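Local coordinates for taurocyamine kinase (PDB 4WOD), which reversibly transfers phosphate between ATP and the guanidino compound taurocyamine, using magnesium as cofactor, at residues S119-F133 / D223-L236. The protein carries 4 engineered substitutions. Numbering follows the deposited sequence.
Engineered in segment 223-236: Gly235 (natural residue Asp).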
ATOM      1  N   SER A 119     -16.245 -16.199  12.406  1.00 18.59           N
ATOM      2  CA  SER A 119     -16.169 -16.062  13.853  1.00 21.62           C
ATOM      3  C   SER A 119     -15.791 -14.644  14.243  1.00 20.16           C
ATOM      4  O   SER A 119     -15.301 -13.858  13.422  1.00 16.15           O
ATOM      5  CB  SER A 119     -15.159 -17.054  14.440  1.00 20.76           C
ATOM      6  OG  SER A 119     -13.874 -16.794  13.911  1.00 24.49           O
ATOM      7  N   THR A 120     -16.038 -14.340  15.513  1.00 17.36           N
ATOM      8  CA  THR A 120     -15.835 -13.024  16.071  1.00 17.67           C
ATOM      9  C   THR A 120     -15.107 -13.231  17.384  1.00 20.54           C
ATOM     10  O   THR A 120     -15.392 -14.175  18.125  1.00 16.67           O
ATOM     11  CB  THR A 120     -17.175 -12.285  16.304  1.00 18.71           C
ATOM     12  OG1 THR A 120     -17.866 -12.130  15.064  1.00 18.84           O
ATOM     13  CG2 THR A 120     -16.961 -10.910  16.950  1.00 15.16           C
ATOM     14  N   ARG A 121     -14.160 -12.354  17.670  1.00 19.45           N
ATOM     15  CA  ARG A 121     -13.309 -12.534  18.830  1.00 21.48           C
ATOM     16  C   ARG A 121     -12.919 -11.159  19.373  1.00 19.63           C
ATOM     17  O   ARG A 121     -12.685 -10.244  18.596  1.00 22.44           O
ATOM     18  CB  ARG A 121     -12.087 -13.380  18.419  1.00 25.35           C
ATOM     19  CG  ARG A 121     -10.837 -13.241  19.267  1.00 28.29           C
ATOM     20  CD  ARG A 121      -9.731 -14.187  18.749  1.00 36.50           C
ATOM     21  NE  ARG A 121      -8.461 -14.068  19.477  1.00 42.29           N
ATOM     22  CZ  ARG A 121      -7.653 -13.005  19.445  1.00 47.43           C
ATOM     23  NH1 ARG A 121      -7.956 -11.949  18.699  1.00 43.32           N
ATOM     24  NH2 ARG A 121      -6.521 -13.007  20.144  1.00 48.64           N
ATOM     25  N   VAL A 122     -12.910 -10.988  20.693  1.00 18.69           N
ATOM     26  CA  VAL A 122     -12.338  -9.777  21.290  1.00 19.93           C
ATOM     27  C   VAL A 122     -11.310 -10.159  22.376  1.00 20.54           C
ATOM     28  O   VAL A 122     -11.546 -11.031  23.224  1.00 18.74           O
ATOM     29  CB  VAL A 122     -13.419  -8.834  21.887  1.00 19.16           C
ATOM     30  CG1 VAL A 122     -12.798  -7.508  22.300  1.00 18.21           C
ATOM     31  CG2 VAL A 122     -14.521  -8.572  20.869  1.00 18.89           C
ATOM     32  N   ARG A 123     -10.158  -9.509  22.308  1.00 15.76           N
ATOM     33  CA  ARG A 123      -9.027  -9.819  23.165  1.00 21.23           C
ATOM     34  C   ARG A 123      -8.567  -8.580  23.921  1.00 16.38           C
ATOM     35  O   ARG A 123      -8.564  -7.480  23.366  1.00 18.06           O
ATOM     36  CB  ARG A 123      -7.869 -10.376  22.322  1.00 25.36           C
ATOM     37  CG  ARG A 123      -6.564 -10.601  23.089  1.00 30.18           C
ATOM     38  CD  ARG A 123      -5.351 -10.192  22.253  1.00 35.25           C
ATOM     39  NE  ARG A 123      -5.043  -8.770  22.410  1.00 34.91           N
ATOM     40  CZ  ARG A 123      -4.337  -8.057  21.539  1.00 31.45           C
ATOM     41  NH1 ARG A 123      -3.866  -8.624  20.434  1.00 29.91           N
ATOM     42  NH2 ARG A 123      -4.110  -6.766  21.769  1.00 32.59           N
ATOM     43  N   LEU A 124      -8.199  -8.760  25.188  1.00 17.21           N
ATOM     44  CA  LEU A 124      -7.460  -7.754  25.936  1.00 16.47           C
ATOM     45  C   LEU A 124      -6.374  -8.408  26.795  1.00 19.32           C
ATOM     46  O   LEU A 124      -6.325  -9.638  26.942  1.00 17.89           O
ATOM     47  CB  LEU A 124      -8.386  -6.908  26.817  1.00 16.27           C
ATOM     48  CG  LEU A 124      -9.348  -7.554  27.814  1.00 17.79           C
ATOM     49  CD1 LEU A 124      -8.660  -8.104  29.070  1.00 19.74           C
ATOM     50  CD2 LEU A 124     -10.432  -6.535  28.180  1.00 15.05           C
ATOM     51  N   GLY A 125      -5.531  -7.565  27.374  1.00 18.99           N
ATOM     52  CA  GLY A 125      -4.427  -8.008  28.209  1.00 17.18           C
ATOM     53  C   GLY A 125      -4.318  -7.111  29.432  1.00 17.48           C
ATOM     54  O   GLY A 125      -4.823  -5.980  29.423  1.00 14.10           O
ATOM     55  N   ARG A 126      -3.682  -7.616  30.495  1.00 13.79           N
ATOM     56  CA  ARG A 126      -3.409  -6.818  31.679  1.00 12.24           C
ATOM     57  C   ARG A 126      -2.077  -7.195  32.307  1.00 16.50           C
ATOM     58  O   ARG A 126      -1.649  -8.354  32.254  1.00 17.32           O
ATOM     59  CB  ARG A 126      -4.507  -6.985  32.737  1.00 17.40           C
ATOM     60  CG  ARG A 126      -5.891  -6.476  32.330  1.00 17.07           C
ATOM     61  CD  ARG A 126      -5.914  -4.955  32.221  1.00 15.10           C
ATOM     62  NE  ARG A 126      -7.274  -4.416  32.119  1.00 14.68           N
ATOM     63  CZ  ARG A 126      -7.852  -4.067  30.974  1.00 19.54           C
ATOM     64  NH1 ARG A 126      -7.192  -4.227  29.822  1.00 15.36           N
ATOM     65  NH2 ARG A 126      -9.091  -3.571  30.976  1.00 15.58           N
ATOM     66  N   THR A 127      -1.446  -6.193  32.900  1.00 11.08           N
ATOM     67  CA  THR A 127      -0.271  -6.352  33.734  1.00 13.77           C
ATOM     68  C   THR A 127      -0.695  -6.236  35.184  1.00 16.71           C
ATOM     69  O   THR A 127      -1.368  -5.272  35.549  1.00 17.40           O
ATOM     70  CB  THR A 127       0.763  -5.274  33.455  1.00 14.12           C
ATOM     71  OG1 THR A 127       1.185  -5.340  32.088  1.00 15.47           O
ATOM     72  CG2 THR A 127       1.958  -5.408  34.422  1.00 15.34           C
ATOM     73  N   VAL A 128      -0.317  -7.203  36.006  1.00 14.90           N
ATOM     74  CA  VAL A 128      -0.594  -7.112  37.443  1.00 14.92           C
ATOM     75  C   VAL A 128       0.525  -6.303  38.139  1.00 17.22           C
ATOM     76  O   VAL A 128       1.710  -6.615  37.991  1.00 17.33           O
ATOM     77  CB  VAL A 128      -0.730  -8.531  38.087  1.00 13.85           C
ATOM     78  CG1 VAL A 128      -0.869  -8.435  39.599  1.00 13.84           C
ATOM     79  CG2 VAL A 128      -1.918  -9.304  37.475  1.00 14.24           C
ATOM     80  N   GLU A 129       0.150  -5.249  38.868  1.00 17.07           N
ATOM     81  CA  GLU A 129       1.131  -4.449  39.622  1.00 20.62           C
ATOM     82  C   GLU A 129       1.988  -5.286  40.558  1.00 19.62           C
ATOM     83  O   GLU A 129       1.499  -6.235  41.180  1.00 17.93           O
ATOM     84  CB  GLU A 129       0.434  -3.377  40.455  1.00 22.28           C
ATOM     85  CG  GLU A 129      -0.101  -2.219  39.656  1.00 25.86           C
ATOM     86  CD  GLU A 129      -0.784  -1.193  40.532  1.00 36.18           C
ATOM     87  OE1 GLU A 129      -1.246  -1.562  41.643  1.00 33.98           O
ATOM     88  OE2 GLU A 129      -0.839  -0.013  40.113  1.00 40.17           O
ATOM     89  N   GLY A 130       3.256  -4.913  40.669  1.00 20.15           N
ATOM     90  CA  GLY A 130       4.158  -5.513  41.624  1.00 15.22           C
ATOM     91  C   GLY A 130       4.977  -6.654  41.052  1.00 18.85           C
ATOM     92  O   GLY A 130       5.775  -7.246  41.767  1.00 22.14           O
ATOM     93  N   PHE A 131       4.775  -6.987  39.774  1.00 16.11           N
ATOM     94  CA  PHE A 131       5.475  -8.132  39.185  1.00 16.42           C
ATOM     95  C   PHE A 131       6.136  -7.715  37.889  1.00 16.18           C
ATOM     96  O   PHE A 131       5.584  -6.912  37.164  1.00 14.09           O
ATOM     97  CB  PHE A 131       4.529  -9.305  38.886  1.00 14.88           C
ATOM     98  CG  PHE A 131       3.914  -9.923  40.104  1.00 17.57           C
ATOM     99  CD1 PHE A 131       4.504 -11.029  40.712  1.00 13.53           C
ATOM    100  CD2 PHE A 131       2.745  -9.400  40.639  1.00 16.91           C
ATOM    101  CE1 PHE A 131       3.936 -11.616  41.824  1.00 14.93           C
ATOM    102  CE2 PHE A 131       2.165  -9.980  41.769  1.00 16.74           C
ATOM    103  CZ  PHE A 131       2.764 -11.085  42.360  1.00 17.52           C
ATOM    104  N   GLY A 132       7.303  -8.282  37.600  1.00 12.69           N
ATOM    105  CA  GLY A 132       8.002  -7.970  36.370  1.00 15.19           C
ATOM    106  C   GLY A 132       7.460  -8.759  35.194  1.00 17.93           C
ATOM    107  O   GLY A 132       6.426  -9.430  35.304  1.00 13.97           O
ATOM    108  N   PHE A 133       8.135  -8.616  34.056  1.00 16.36           N
ATOM    109  CA  PHE A 133       7.864  -9.412  32.874  1.00 17.47           C
ATOM    110  C   PHE A 133       8.949 -10.482  32.776  1.00 17.15           C
ATOM    111  O   PHE A 133       9.795 -10.572  33.662  1.00 15.49           O
ATOM    112  CB  PHE A 133       7.835  -8.535  31.611  1.00 17.78           C
ATOM    113  CG  PHE A 133       6.663  -7.576  31.553  1.00 17.49           C
ATOM    114  CD1 PHE A 133       5.404  -7.965  32.006  1.00 17.84           C
ATOM    115  CD2 PHE A 133       6.827  -6.284  31.056  1.00 14.32           C
ATOM    116  CE1 PHE A 133       4.323  -7.079  31.942  1.00 18.73           C
ATOM    117  CE2 PHE A 133       5.767  -5.388  30.995  1.00 14.01           C
ATOM    118  CZ  PHE A 133       4.507  -5.774  31.430  1.00 15.72           C
ATOM    119  N   ASP A 223       2.023 -11.401  28.223  1.00 21.50           N
ATOM    120  CA  ASP A 223       1.462 -10.570  29.264  1.00 15.21           C
ATOM    121  C   ASP A 223       1.072 -11.428  30.450  1.00 14.70           C
ATOM    122  O   ASP A 223       0.999 -12.664  30.342  1.00 17.50           O
ATOM    123  CB  ASP A 223       0.252  -9.780  28.736  1.00 16.44           C
ATOM    124  CG  ASP A 223       0.672  -8.630  27.827  1.00 19.49           C
ATOM    125  OD1 ASP A 223       1.526  -7.825  28.250  1.00 16.87           O
ATOM    126  OD2 ASP A 223       0.194  -8.559  26.673  1.00 19.34           O
ATOM    127  N   HIS A 224       0.853 -10.781  31.595  1.00 14.52           N
ATOM    128  CA  HIS A 224       0.480 -11.493  32.801  1.00 14.69           C
ATOM    129  C   HIS A 224      -0.825 -12.242  32.531  1.00 17.20           C
ATOM    130  O   HIS A 224      -0.941 -13.458  32.780  1.00 15.88           O
ATOM    131  CB  HIS A 224       0.345 -10.524  33.986  1.00 11.57           C
ATOM    132  CG  HIS A 224       1.669  -9.989  34.453  1.00 13.06           C
ATOM    133  ND1 HIS A 224       1.787  -8.966  35.367  1.00 14.80           N
ATOM    134  CD2 HIS A 224       2.935 -10.332  34.113  1.00 14.23           C
ATOM    135  CE1 HIS A 224       3.065  -8.715  35.587  1.00 15.04           C
ATOM    136  NE2 HIS A 224       3.786  -9.538  34.845  1.00 13.66           N
ATOM    137  N   ILE A 225      -1.785 -11.499  31.999  1.00 15.17           N
ATOM    138  CA  ILE A 225      -3.089 -12.034  31.632  1.00 12.85           C
ATOM    139  C   ILE A 225      -3.448 -11.619  30.216  1.00 19.79           C
ATOM    140  O   ILE A 225      -3.295 -10.450  29.848  1.00 17.70           O
ATOM    141  CB  ILE A 225      -4.202 -11.526  32.568  1.00 21.24           C
ATOM    142  CG1 ILE A 225      -3.698 -11.437  34.012  1.00 25.04           C
ATOM    143  CG2 ILE A 225      -5.414 -12.411  32.444  1.00 24.60           C
ATOM    144  CD1 ILE A 225      -4.636 -10.708  34.977  1.00 26.10           C
ATOM    145  N   ARG A 226      -3.909 -12.579  29.421  1.00 17.64           N
ATOM    146  CA  ARG A 226      -4.542 -12.271  28.150  1.00 18.18           C
ATOM    147  C   ARG A 226      -5.928 -12.901  28.194  1.00 16.28           C
ATOM    148  O   ARG A 226      -6.063 -14.105  28.422  1.00 21.04           O
ATOM    149  CB  ARG A 226      -3.734 -12.781  26.944  1.00 20.44           C
ATOM    150  CG  ARG A 226      -4.269 -12.182  25.645  1.00 27.64           C
ATOM    151  CD  ARG A 226      -3.373 -12.365  24.415  1.00 27.70           C
ATOM    152  NE  ARG A 226      -1.998 -11.847  24.510  1.00 29.18           N
ATOM    153  CZ  ARG A 226      -1.625 -10.623  24.896  1.00 37.34           C
ATOM    154  NH1 ARG A 226      -0.332 -10.319  24.895  1.00 39.83           N
ATOM    155  NH2 ARG A 226      -2.497  -9.701  25.304  1.00 30.04           N
ATOM    156  N   VAL A 227      -6.946 -12.070  28.030  1.00 14.46           N
ATOM    157  CA  VAL A 227      -8.333 -12.520  28.079  1.00 16.28           C
ATOM    158  C   VAL A 227      -8.973 -12.421  26.696  1.00 20.27           C
ATOM    159  O   VAL A 227      -8.883 -11.384  26.005  1.00 22.38           O
ATOM    160  CB  VAL A 227      -9.144 -11.708  29.097  1.00 19.91           C
ATOM    161  CG1 VAL A 227     -10.477 -12.393  29.381  1.00 18.86           C
ATOM    162  CG2 VAL A 227      -8.345 -11.540  30.388  1.00 17.57           C
ATOM    163  N   ILE A 228      -9.614 -13.512  26.295  1.00 18.01           N
ATOM    164  CA  ILE A 228     -10.175 -13.680  24.962  1.00 17.30           C
ATOM    165  C   ILE A 228     -11.597 -14.232  25.039  1.00 20.30           C
ATOM    166  O   ILE A 228     -11.822 -15.279  25.656  1.00 20.94           O
ATOM    167  CB  ILE A 228      -9.310 -14.637  24.132  1.00 19.72           C
ATOM    168  CG1 ILE A 228      -7.846 -14.167  24.158  1.00 20.91           C
ATOM    169  CG2 ILE A 228      -9.861 -14.788  22.713  1.00 21.63           C
ATOM    170  CD1 ILE A 228      -6.854 -15.225  23.799  1.00 26.71           C
ATOM    171  N   SER A 229     -12.544 -13.489  24.463  1.00 17.55           N
ATOM    172  CA  SER A 229     -13.921 -13.950  24.248  1.00 14.68           C
ATOM    173  C   SER A 229     -14.096 -14.279  22.757  1.00 17.79           C
ATOM    174  O   SER A 229     -13.610 -13.549  21.912  1.00 19.37           O
ATOM    175  CB  SER A 229     -14.913 -12.881  24.710  1.00 17.01           C
ATOM    176  OG  SER A 229     -16.258 -13.298  24.523  1.00 19.49           O
ATOM    177  N   MET A 230     -14.798 -15.347  22.427  1.00 15.53           N
ATOM    178  CA  MET A 230     -14.920 -15.760  21.064  1.00 19.42           C
ATOM    179  C   MET A 230     -16.108 -16.679  20.802  1.00 17.44           C
ATOM    180  O   MET A 230     -16.553 -17.326  21.660  1.00 20.38           O
ATOM    181  CB  MET A 230     -13.667 -16.451  20.627  1.00 20.93           C
ATOM    182  CG  MET A 230     -13.444 -17.795  21.241  1.00 20.18           C
ATOM    183  SD  MET A 230     -12.878 -17.753  22.914  1.00 65.67           S
ATOM    184  CE  MET A 230     -12.118 -19.345  23.126  1.00 46.10           C
ATOM    185  N   GLN A 231     -16.585 -16.675  19.589  1.00 19.77           N
ATOM    186  CA  GLN A 231     -17.651 -17.595  19.163  1.00 19.56           C
ATOM    187  C   GLN A 231     -17.792 -17.598  17.649  1.00 21.44           C
ATOM    188  O   GLN A 231     -17.372 -16.664  16.957  1.00 16.13           O
ATOM    189  CB  GLN A 231     -18.995 -17.233  19.811  1.00 19.46           C
ATOM    190  CG  GLN A 231     -19.528 -15.883  19.385  1.00 21.57           C
ATOM    191  CD  GLN A 231     -20.625 -15.366  20.304  1.00 23.29           C
ATOM    192  OE1 GLN A 231     -20.540 -15.494  21.526  1.00 26.04           O
ATOM    193  NE2 GLN A 231     -21.667 -14.783  19.713  1.00 22.65           N
ATOM    194  N   LYS A 232     -18.392 -18.662  17.135  1.00 22.28           N
ATOM    195  CA  LYS A 232     -18.705 -18.724  15.719  1.00 19.98           C
ATOM    196  C   LYS A 232     -19.742 -17.653  15.411  1.00 18.97           C
ATOM    197  O   LYS A 232     -20.526 -17.275  16.288  1.00 21.46           O
ATOM    198  CB  LYS A 232     -19.205 -20.118  15.346  1.00 23.24           C
ATOM    199  CG  LYS A 232     -18.075 -21.098  15.038  1.00 29.02           C
ATOM    200  CD  LYS A 232     -18.578 -22.539  15.016  1.00 46.44           C
ATOM    201  CE  LYS A 232     -17.440 -23.541  15.187  1.00 49.09           C
ATOM    202  NZ  LYS A 232     -16.516 -23.544  14.020  1.00 45.82           N
ATOM    203  N   GLY A 233     -19.722 -17.133  14.187  1.00 23.32           N
ATOM    204  CA  GLY A 233     -20.694 -16.142  13.763  1.00 21.11           C
ATOM    205  C   GLY A 233     -20.257 -14.710  14.001  1.00 21.04           C
ATOM    206  O   GLY A 233     -19.073 -14.438  14.263  1.00 20.11           O
ATOM    207  N   GLY A 234     -21.222 -13.798  13.930  1.00 17.83           N
ATOM    208  CA  GLY A 234     -20.959 -12.376  13.977  1.00 18.74           C
ATOM    209  C   GLY A 234     -21.553 -11.617  15.159  1.00 20.22           C
ATOM    210  O   GLY A 234     -21.731 -10.392  15.077  1.00 16.97           O
ATOM    211  N   GLY A 235     -21.848 -12.326  16.249  1.00 18.52           N
ATOM    212  CA  GLY A 235     -22.413 -11.704  17.441  1.00 17.18           C
ATOM    213  C   GLY A 235     -21.390 -10.897  18.248  1.00 18.19           C
ATOM    214  O   GLY A 235     -21.034 -11.285  19.364  1.00 19.74           O
ATOM    215  N   LEU A 236     -20.920  -9.779  17.693  1.00 14.98           N
ATOM    216  CA  LEU A 236     -19.948  -8.914  18.383  1.00 14.54           C
ATOM    217  C   LEU A 236     -20.466  -8.430  19.738  1.00 22.40           C
ATOM    218  O   LEU A 236     -19.711  -8.330  20.702  1.00 19.97           O
ATOM    219  CB  LEU A 236     -19.577  -7.705  17.512  1.00 17.23           C
ATOM    220  CG  LEU A 236     -18.655  -6.650  18.148  1.00 15.85           C
ATOM    221  CD1 LEU A 236     -17.284  -7.239  18.369  1.00 18.20           C
ATOM    222  CD2 LEU A 236     -18.548  -5.390  17.300  1.00 16.83           C
TER
HETATM  223  O   HOH W   1       1.237  -7.833  31.016  1.00 19.92           O
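With CG lying beside its backbone N (chi1 -71°), His224 sends its imidazole into the segment 127-133, using both ring nitrogens in the ring plane. ND1 accepts from Val128 N at 2.8 Å, while NE2 donates to Gly132 O at 2.7 Å, fixing the ring's rotation with its proton on NE2. Phe133 sets CE1 over one imidazole face, toward its rim, an offset edge-to-face pair with planes 63° apart. A water joins Arg126 O, Thr127 OG1, Asp223 OD1 and His224 N; Thr127 OG1 is also hydrogen-bonded to Ile265 O. Beyond it the strands run antiparallel in a ladder of paired backbone bonds from Arg126-Ile225 to Thr120-Gln231. At the far end Thr120 OG1, beside its backbone N (chi1 -60°), donates to a lone pair of Gly233 O at 2.7 Å, tying the strand to the turn 233-235, where Gly235 is engineered, before helix 236-251. Arg121, Arg123 and Arg226 share one face, consistent with their predicted role in binding ATP; CD of Arg123 packs on CD of Arg226 at 3.6 Å, Arg123 NH2 is hydrogen-bonded to Asn271 OD1, and Arg226 NH1 forms a salt bridge with Asp223 OD2 (2.6 Å). Arg226 also touches the bound arginine. Val122 and Val227, on the other face, meet Leu243 of helix 236-251, and Ile225 meets Ile149 of helix 139-154. Strands 215-219 and 277-283 flank the pair in the antiparallel sheet of the catalytic domain.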